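Local coordinates for protein fructose-bisphosphate aldolase (Slackia heliotrinireducens, PDB 4MOZ) that belongs to the DeoC/LacD family of aldolases and folds as a closed parallel beta barrel of the TIM-barrel type, at residues Tyr94-Lys106 against Gly135-Leu147. Sequence-based numbering, arbitrary orientation.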
loop_
_atom_site.group_PDB
_atom_site.type_symbol
_atom_site.label_atom_id
_atom_site.label_comp_id
_atom_site.label_asym_id
_atom_site.label_seq_id
_atom_site.Cartn_x
_atom_site.Cartn_y
_atom_site.Cartn_z
ATOM N N TYR C 94 -12.079 -35.028 7.432
ATOM C CA TYR C 94 -13.040 -34.610 8.450
ATOM C C TYR C 94 -14.116 -33.699 7.853
ATOM O O TYR C 94 -14.264 -32.551 8.275
ATOM C CB TYR C 94 -12.306 -33.924 9.609
ATOM C CG TYR C 94 -11.385 -34.858 10.353
ATOM C CD1 TYR C 94 -10.059 -35.034 9.950
ATOM C CD2 TYR C 94 -11.841 -35.584 11.449
ATOM C CE1 TYR C 94 -9.215 -35.903 10.624
ATOM C CE2 TYR C 94 -11.005 -36.457 12.130
ATOM C CZ TYR C 94 -9.697 -36.612 11.712
ATOM O OH TYR C 94 -8.873 -37.471 12.388
ATOM N N PRO C 95 -14.882 -34.215 6.868
ATOM C CA PRO C 95 -15.803 -33.343 6.121
ATOM C C PRO C 95 -17.041 -32.886 6.892
ATOM O O PRO C 95 -17.615 -31.853 6.556
ATOM C CB PRO C 95 -16.210 -34.198 4.914
ATOM C CG PRO C 95 -15.993 -35.615 5.335
ATOM C CD PRO C 95 -14.984 -35.629 6.453
ATOM N N ASN C 96 -17.445 -33.636 7.916
ATOM C CA ASN C 96 -18.693 -33.350 8.635
ATOM C C ASN C 96 -18.480 -32.449 9.840
ATOM O O ASN C 96 -18.855 -32.789 10.964
ATOM C CB ASN C 96 -19.384 -34.647 9.061
ATOM C CG ASN C 96 -19.513 -35.637 7.925
ATOM O OD1 ASN C 96 -19.188 -36.813 8.079
ATOM N ND2 ASN C 96 -19.970 -35.162 6.769
ATOM N N VAL C 97 -17.854 -31.308 9.594
ATOM C CA VAL C 97 -17.629 -30.296 10.612
ATOM C C VAL C 97 -17.996 -28.968 9.955
ATOM O O VAL C 97 -17.744 -28.769 8.762
ATOM C CB VAL C 97 -16.147 -30.266 11.069
ATOM C CG1 VAL C 97 -15.907 -29.169 12.098
ATOM C CG2 VAL C 97 -15.718 -31.611 11.639
ATOM N N ASN C 98 -18.623 -28.082 10.722
ATOM C CA ASN C 98 -18.870 -26.726 10.257
ATOM C C ASN C 98 -17.620 -25.899 10.519
ATOM O O ASN C 98 -17.303 -25.592 11.672
ATOM C CB ASN C 98 -20.083 -26.108 10.963
ATOM C CG ASN C 98 -21.354 -26.920 10.782
ATOM O OD1 ASN C 98 -21.672 -27.370 9.682
ATOM N ND2 ASN C 98 -22.098 -27.097 11.865
ATOM N N TYR C 99 -16.905 -25.557 9.449
ATOM C CA TYR C 99 -15.647 -24.814 9.566
ATOM C C TYR C 99 -15.836 -23.305 9.504
ATOM O O TYR C 99 -16.552 -22.786 8.642
ATOM C CB TYR C 99 -14.636 -25.265 8.505
ATOM C CG TYR C 99 -14.139 -26.681 8.711
ATOM C CD1 TYR C 99 -13.207 -26.976 9.713
ATOM C CD2 TYR C 99 -14.599 -27.726 7.905
ATOM C CE1 TYR C 99 -12.756 -28.271 9.906
ATOM C CE2 TYR C 99 -14.152 -29.026 8.088
ATOM C CZ TYR C 99 -13.231 -29.295 9.088
ATOM O OH TYR C 99 -12.783 -30.585 9.275
ATOM N N LEU C 100 -15.192 -22.619 10.445
ATOM C CA LEU C 100 -15.086 -21.173 10.429
ATOM C C LEU C 100 -13.617 -20.832 10.194
ATOM O O LEU C 100 -12.755 -21.150 11.026
ATOM C CB LEU C 100 -15.554 -20.587 11.758
ATOM C CG LEU C 100 -15.745 -19.068 11.807
ATOM C CD1 LEU C 100 -17.209 -18.716 11.610
ATOM C CD2 LEU C 100 -15.262 -18.520 13.138
ATOM N N VAL C 101 -13.329 -20.199 9.058
ATOM C CA VAL C 101 -11.953 -19.864 8.698
ATOM C C VAL C 101 -11.503 -18.565 9.367
ATOM O O VAL C 101 -12.041 -17.485 9.096
ATOM C CB VAL C 101 -11.753 -19.795 7.169
ATOM C CG1 VAL C 101 -10.304 -19.462 6.833
ATOM C CG2 VAL C 101 -12.155 -21.117 6.525
ATOM N N LYS C 102 -10.521 -18.691 10.254
ATOM C CA LYS C 102 -9.951 -17.544 10.943
ATOM C C LYS C 102 -9.007 -16.808 9.993
ATOM O O LYS C 102 -7.927 -17.300 9.673
ATOM C CB LYS C 102 -9.241 -17.991 12.227
ATOM C CG LYS C 102 -8.643 -16.867 13.061
ATOM C CD LYS C 102 -9.682 -15.825 13.450
ATOM C CE LYS C 102 -9.270 -15.077 14.705
ATOM N NZ LYS C 102 -8.048 -14.256 14.482
HETATM N N MSE C 103 -9.437 -15.628 9.552
HETATM C CA MSE C 103 -8.788 -14.886 8.466
HETATM C C MSE C 103 -7.460 -14.231 8.836
HETATM O O MSE C 103 -6.588 -14.082 7.983
HETATM C CB MSE C 103 -9.733 -13.815 7.921
HETATM C CG MSE C 103 -11.002 -14.364 7.323
HETATM SE SE MSE C 103 -10.675 -15.538 5.808
HETATM C CE MSE C 103 -10.011 -14.221 4.524
ATOM N N ASN C 104 -7.320 -13.807 10.086
ATOM C CA ASN C 104 -6.064 -13.220 10.535
ATOM C C ASN C 104 -5.443 -13.972 11.707
ATOM O O ASN C 104 -6.134 -14.708 12.405
ATOM C CB ASN C 104 -6.215 -11.713 10.821
ATOM C CG ASN C 104 -7.120 -11.401 12.004
ATOM O OD1 ASN C 104 -7.932 -12.223 12.444
ATOM N ND2 ASN C 104 -6.994 -10.183 12.517
ATOM N N SER C 105 -4.137 -13.806 11.891
ATOM C CA SER C 105 -3.410 -14.387 13.015
ATOM C C SER C 105 -2.086 -13.661 13.217
ATOM O O SER C 105 -1.541 -13.087 12.280
ATOM C CB SER C 105 -3.136 -15.878 12.784
ATOM O OG SER C 105 -4.318 -16.650 12.934
ATOM N N LYS C 106 -1.574 -13.705 14.445
ATOM C CA LYS C 106 -0.242 -13.200 14.771
ATOM C C LYS C 106 0.355 -14.088 15.856
ATOM O O LYS C 106 -0.371 -14.861 16.484
ATOM C CB LYS C 106 -0.310 -11.743 15.244
ATOM C CG LYS C 106 -0.997 -11.537 16.585
ATOM C CD LYS C 106 -0.619 -10.194 17.193
ATOM C CE LYS C 106 -1.091 -10.078 18.634
ATOM N NZ LYS C 106 -0.234 -10.851 19.576
ATOM N N GLY C 135 -15.314 -28.445 -1.916
ATOM C CA GLY C 135 -16.008 -29.401 -1.058
ATOM C C GLY C 135 -15.887 -29.221 0.446
ATOM O O GLY C 135 -16.423 -30.026 1.202
ATOM N N VAL C 136 -15.190 -28.181 0.901
ATOM C CA VAL C 136 -15.029 -27.975 2.344
ATOM C C VAL C 136 -16.214 -27.197 2.913
ATOM O O VAL C 136 -16.612 -26.166 2.365
ATOM C CB VAL C 136 -13.688 -27.301 2.701
ATOM C CG1 VAL C 136 -13.525 -27.185 4.210
ATOM C CG2 VAL C 136 -12.537 -28.103 2.126
ATOM N N ASN C 137 -16.768 -27.705 4.014
ATOM C CA ASN C 137 -17.966 -27.135 4.632
ATOM C C ASN C 137 -17.682 -25.853 5.427
ATOM O O ASN C 137 -17.804 -25.821 6.657
ATOM C CB ASN C 137 -18.676 -28.193 5.494
ATOM C CG ASN C 137 -19.993 -27.702 6.064
ATOM O OD1 ASN C 137 -20.762 -27.005 5.391
ATOM N ND2 ASN C 137 -20.262 -28.064 7.316
ATOM N N VAL C 138 -17.298 -24.800 4.710
ATOM C CA VAL C 138 -17.020 -23.509 5.326
ATOM C C VAL C 138 -18.339 -22.781 5.521
ATOM O O VAL C 138 -19.059 -22.514 4.558
ATOM C CB VAL C 138 -16.063 -22.648 4.467
ATOM C CG1 VAL C 138 -15.834 -21.279 5.110
ATOM C CG2 VAL C 138 -14.736 -23.368 4.252
ATOM N N VAL C 139 -18.657 -22.475 6.771
ATOM C CA VAL C 139 -19.913 -21.801 7.087
ATOM C C VAL C 139 -19.701 -20.315 7.387
ATOM O O VAL C 139 -20.633 -19.521 7.308
ATOM C CB VAL C 139 -20.681 -22.506 8.234
ATOM C CG1 VAL C 139 -20.991 -23.950 7.852
ATOM C CG2 VAL C 139 -19.903 -22.455 9.540
ATOM N N GLY C 140 -18.470 -19.941 7.720
ATOM C CA GLY C 140 -18.192 -18.559 8.049
ATOM C C GLY C 140 -16.733 -18.196 8.183
ATOM O O GLY C 140 -15.834 -19.021 7.945
ATOM N N LEU C 141 -16.510 -16.945 8.575
ATOM C CA LEU C 141 -15.180 -16.391 8.710
ATOM C C LEU C 141 -15.010 -15.772 10.081
ATOM O O LEU C 141 -15.990 -15.343 10.711
ATOM C CB LEU C 141 -14.931 -15.321 7.642
ATOM C CG LEU C 141 -15.190 -15.630 6.163
ATOM C CD1 LEU C 141 -14.802 -14.422 5.328
ATOM C CD2 LEU C 141 -14.441 -16.866 5.681
ATOM N N GLY C 142 -13.759 -15.728 10.535
ATOM C CA GLY C 142 -13.399 -15.074 11.783
ATOM C C GLY C 142 -12.283 -14.061 11.583
ATOM O O GLY C 142 -11.442 -14.222 10.698
ATOM N N TYR C 143 -12.278 -13.017 12.409
ATOM C CA TYR C 143 -11.262 -11.972 12.348
ATOM C C TYR C 143 -11.097 -11.335 13.721
ATOM O O TYR C 143 -12.090 -11.087 14.410
ATOM C CB TYR C 143 -11.645 -10.910 11.306
ATOM C CG TYR C 143 -10.549 -9.912 11.010
ATOM C CD1 TYR C 143 -10.444 -8.729 11.749
ATOM C CD2 TYR C 143 -9.613 -10.144 9.997
ATOM C CE1 TYR C 143 -9.443 -7.810 11.492
ATOM C CE2 TYR C 143 -8.609 -9.222 9.731
ATOM C CZ TYR C 143 -8.530 -8.058 10.488
ATOM O OH TYR C 143 -7.538 -7.134 10.256
ATOM N N THR C 144 -9.849 -11.076 14.112
ATOM C CA THR C 144 -9.538 -10.414 15.385
ATOM C C THR C 144 -9.191 -8.935 15.205
ATOM O O THR C 144 -8.411 -8.581 14.322
ATOM C CB THR C 144 -8.355 -11.103 16.092
ATOM O OG1 THR C 144 -8.693 -12.464 16.354
ATOM C CG2 THR C 144 -8.025 -10.410 17.415
ATOM N N LEU C 145 -9.761 -8.081 16.053
ATOM C CA LEU C 145 -9.405 -6.657 16.082
ATOM C C LEU C 145 -8.923 -6.268 17.467
ATOM O O LEU C 145 -9.586 -6.576 18.459
ATOM C CB LEU C 145 -10.598 -5.766 15.726
ATOM C CG LEU C 145 -11.240 -5.844 14.346
ATOM C CD1 LEU C 145 -12.418 -6.810 14.361
ATOM C CD2 LEU C 145 -11.689 -4.451 13.929
ATOM N N TYR C 146 -7.774 -5.596 17.530
ATOM C CA TYR C 146 -7.301 -5.001 18.776
ATOM C C TYR C 146 -7.605 -3.511 18.753
ATOM O O TYR C 146 -6.818 -2.714 18.249
ATOM C CB TYR C 146 -5.801 -5.263 19.005
ATOM C CG TYR C 146 -5.413 -6.711 18.805
ATOM C CD1 TYR C 146 -5.681 -7.675 19.782
ATOM C CD2 TYR C 146 -4.798 -7.125 17.626
ATOM C CE1 TYR C 146 -5.338 -9.008 19.586
ATOM C CE2 TYR C 146 -4.454 -8.450 17.422
ATOM C CZ TYR C 146 -4.724 -9.386 18.398
ATOM O OH TYR C 146 -4.378 -10.702 18.178
ATOM N N LEU C 147 -8.769 -3.142 19.273
ATOM C CA LEU C 147 -9.128 -1.732 19.396
ATOM C C LEU C 147 -8.163 -1.063 20.355
ATOM O O LEU C 147 -7.693 -1.693 21.303
ATOM C CB LEU C 147 -10.568 -1.568 19.891
ATOM C CG LEU C 147 -11.675 -2.244 19.068
ATOM C CD1 LEU C 147 -13.038 -1.986 19.703
ATOM C CD2 LEU C 147 -11.670 -1.807 17.608
HETATM O O HOH W 1 -16.136 -30.139 4.930
#
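Two adjacent parallel strands of the TIM barrel, 99-102 and 138-145, pair here as the strands of a beta-alpha-beta unit whose helix is 125-132. Y99 N donates to N137 O (2.9 Å), and Y99 O receives V139 N; a beta bulge then shifts the register by one, and V101 N donates to G140 O while V101 O accepts from G142 N. L100 packs its methyls over the G140-G142 backbone. Past the strand end, the N104 side-chain amide pairs with the backbone of T144: OD1 takes T144 N in its carbonyl plane, on a lone pair (2.8 Å), while ND2 gives to T144 O (2.8 Å). These two in-plane bonds hold the amide nearly parallel to the Y143 ring, 9° apart, ND2 3.3 Å from CZ. K102 NZ reaches T144 OG1 (2.7 Å) and N104 O, and meets N104 OD1 from above its carbonyl plane as a second donor. At the other end N137 ND2 donates to N98 OD1 (2.8 Å), close to its own amide plane, and to V97 O from above that carbonyl plane. Strand 79-82 flanks 99-102; strand 172-177 lies beside 138-145, and its W176 makes a cation-pi contact with K102; helix 152-168 covers M103 and Y143, its E158 bonding Y143 OH.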